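PDB 2R8Q: class I phosphodiesterase PDEB1 from Leishmania major, which belongs to the class I phosphodiesterases and has an all-helical catalytic domain that holds zinc, magnesium and 3-isobutyl-1-methylxanthine. Local coordinates for residues Gly253-Val258 against Ile307-Phe312. Residues are numbered along the deposited sequence; the frame is centred on the assembly and turned at random.
Sequences GDVSNV and IGFIDF. With ZN (zinc ion), chain C; IBM (3-isobutyl-1-methylxanthine), chain E.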
loop_
_atom_site.group_PDB
_atom_site.type_symbol
_atom_site.label_atom_id
_atom_site.label_comp_id
_atom_site.label_asym_id
_atom_site.label_seq_id
_atom_site.Cartn_x
_atom_site.Cartn_y
_atom_site.Cartn_z
ATOM N N GLY A 253 16.171 -18.705 2.360
ATOM C CA GLY A 253 15.863 -18.988 0.973
ATOM C C GLY A 253 16.166 -17.791 0.089
ATOM O O GLY A 253 16.640 -17.933 -1.036
ATOM N N ASP A 254 15.900 -16.599 0.610
ATOM C CA ASP A 254 16.122 -15.368 -0.133
ATOM C C ASP A 254 17.596 -15.130 -0.477
ATOM O O ASP A 254 17.904 -14.587 -1.542
ATOM C CB ASP A 254 15.554 -14.191 0.666
ATOM C CG ASP A 254 15.040 -13.076 -0.220
ATOM O OD1 ASP A 254 14.790 -13.315 -1.424
ATOM O OD2 ASP A 254 14.870 -11.952 0.301
ATOM N N VAL A 255 18.506 -15.542 0.403
ATOM C CA VAL A 255 19.938 -15.365 0.140
ATOM C C VAL A 255 20.639 -16.698 -0.116
ATOM O O VAL A 255 21.845 -16.833 0.100
ATOM C CB VAL A 255 20.653 -14.639 1.312
ATOM C CG1 VAL A 255 20.067 -13.249 1.487
ATOM C CG2 VAL A 255 20.530 -15.443 2.598
ATOM N N SER A 256 19.877 -17.669 -0.610
ATOM C CA SER A 256 20.390 -19.013 -0.878
ATOM C C SER A 256 21.199 -19.197 -2.159
ATOM O O SER A 256 21.776 -20.263 -2.367
ATOM C CB SER A 256 19.232 -20.013 -0.898
ATOM O OG SER A 256 18.341 -19.744 -1.970
ATOM N N ASN A 257 21.237 -18.185 -3.019
ATOM C CA ASN A 257 21.979 -18.311 -4.273
ATOM C C ASN A 257 23.411 -18.805 -4.056
ATOM O O ASN A 257 23.903 -19.639 -4.813
ATOM C CB ASN A 257 22.031 -16.971 -5.014
ATOM C CG ASN A 257 20.687 -16.557 -5.604
ATOM O OD1 ASN A 257 20.534 -15.425 -6.062
ATOM N ND2 ASN A 257 19.718 -17.468 -5.605
ATOM N N VAL A 258 24.070 -18.295 -3.020
ATOM C CA VAL A 258 25.455 -18.668 -2.739
ATOM C C VAL A 258 25.659 -20.076 -2.197
ATOM O O VAL A 258 26.797 -20.532 -2.072
ATOM C CB VAL A 258 26.112 -17.673 -1.756
ATOM C CG1 VAL A 258 26.167 -16.289 -2.381
ATOM C CG2 VAL A 258 25.341 -17.650 -0.446
ATOM N N ILE A 307 32.589 -13.205 -3.021
ATOM C CA ILE A 307 33.390 -13.465 -1.834
ATOM C C ILE A 307 33.009 -12.481 -0.732
ATOM O O ILE A 307 32.888 -12.857 0.431
ATOM C CB ILE A 307 34.894 -13.342 -2.141
ATOM C CG1 ILE A 307 35.314 -14.469 -3.085
ATOM C CG2 ILE A 307 35.701 -13.406 -0.853
ATOM C CD1 ILE A 307 36.757 -14.401 -3.521
ATOM N N GLY A 308 32.808 -11.220 -1.107
ATOM C CA GLY A 308 32.422 -10.216 -0.132
ATOM C C GLY A 308 31.071 -10.529 0.483
ATOM O O GLY A 308 30.894 -10.437 1.699
ATOM N N PHE A 309 30.112 -10.914 -0.353
ATOM C CA PHE A 309 28.774 -11.238 0.133
ATOM C C PHE A 309 28.802 -12.478 1.028
ATOM O O PHE A 309 28.117 -12.534 2.050
ATOM C CB PHE A 309 27.823 -11.462 -1.043
ATOM C CG PHE A 309 26.392 -11.655 -0.634
ATOM C CD1 PHE A 309 25.706 -10.646 0.037
ATOM C CD2 PHE A 309 25.727 -12.843 -0.915
ATOM C CE1 PHE A 309 24.377 -10.819 0.421
ATOM C CE2 PHE A 309 24.399 -13.025 -0.535
ATOM C CZ PHE A 309 23.723 -12.010 0.135
ATOM N N ILE A 310 29.592 -13.473 0.642
ATOM C CA ILE A 310 29.699 -14.691 1.435
ATOM C C ILE A 310 30.358 -14.402 2.784
ATOM O O ILE A 310 29.823 -14.744 3.837
ATOM C CB ILE A 310 30.529 -15.769 0.701
ATOM C CG1 ILE A 310 29.727 -16.325 -0.480
ATOM C CG2 ILE A 310 30.914 -16.885 1.667
ATOM C CD1 ILE A 310 30.506 -17.303 -1.346
ATOM N N ASP A 311 31.515 -13.755 2.739
ATOM C CA ASP A 311 32.262 -13.434 3.947
ATOM C C ASP A 311 31.538 -12.603 4.999
ATOM O O ASP A 311 31.608 -12.912 6.189
ATOM C CB ASP A 311 33.571 -12.725 3.581
ATOM C CG ASP A 311 34.624 -13.679 3.061
ATOM O OD1 ASP A 311 34.340 -14.894 3.001
ATOM O OD2 ASP A 311 35.736 -13.216 2.719
ATOM N N PHE A 312 30.832 -11.560 4.576
ATOM C CA PHE A 312 30.179 -10.692 5.544
ATOM C C PHE A 312 28.662 -10.731 5.666
ATOM O O PHE A 312 28.095 -10.013 6.488
ATOM C CB PHE A 312 30.645 -9.254 5.311
ATOM C CG PHE A 312 32.139 -9.104 5.330
ATOM C CD1 PHE A 312 32.859 -8.997 4.144
ATOM C CD2 PHE A 312 32.834 -9.121 6.536
ATOM C CE1 PHE A 312 34.253 -8.912 4.156
ATOM C CE2 PHE A 312 34.227 -9.038 6.560
ATOM C CZ PHE A 312 34.937 -8.933 5.367
HETATM ZN ZN ZN C . 13.519 -12.103 -2.757
HETATM N N9 IBM E . 23.312 -8.686 -2.303
HETATM C C8 IBM E . 24.597 -8.293 -2.587
HETATM N N7 IBM E . 25.273 -9.166 -3.292
HETATM C C5 IBM E . 24.371 -10.203 -3.484
HETATM C C4 IBM E . 23.164 -9.924 -2.883
HETATM N N3 IBM E . 22.057 -10.699 -2.865
HETATM C C2 IBM E . 22.185 -11.890 -3.523
HETATM N N1 IBM E . 23.374 -12.257 -4.162
HETATM C C6 IBM E . 24.462 -11.418 -4.145
HETATM O O6 IBM E . 25.500 -11.735 -4.705
HETATM O O2 IBM E . 21.231 -12.659 -3.552
HETATM C C10 IBM E . 23.460 -13.536 -4.851
HETATM C C11 IBM E . 20.829 -10.293 -2.202
HETATM C C12 IBM E . 20.248 -9.073 -2.922
HETATM C C13 IBM E . 19.291 -9.500 -4.027
HETATM C C14 IBM E . 19.557 -8.142 -1.936
HETATM O O HOH W 1 13.528 -10.629 -1.182
HETATM O O HOH W 2 15.450 -10.930 -3.129
#
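V258 and I310 bring the backbones closest, their CA atoms 7.2 Å apart, where the chain leaving helix 239-254 passes helix 302-324. F309 and V258 carry the contact together, V258 meeting both F309 and I310. The CG of F309 lies anti to the backbone N (chi1 -174°), which carries the ring away from the helix, with its edge to the valines and one face to the ligand. That face lies flat against the xanthine of 3-isobutyl-1-methylxanthine, whose C5 sits 3.7 Å above the ring plane over its centre. The valines meet the ring at its edge: V258 CG1 lies in the ring plane, 3.8 Å from F309 CD2, and V255 CG1 reaches F309 CZ at 4.1 Å. V258 CG1 also meets I310 CG1 at 4.0 Å, the two side chains running alongside each other, pointed opposite ways.

The turn after the helix is held by S256 OG, which donates to G253 O at 2.7 Å. Within this turn D254 OD1 binds zinc at 2.2 Å, with H104, H140 and D141 completing the protein ligands; just after it, N257 lines the pocket, its OD1 hydrogen-bonded to Y99 OH. Metal site and ligand pocket thus share one short connection, packed between helix 102-118, which S256 and N257 touch, and helix 302-324, where F318 and A314 extend the valine packing.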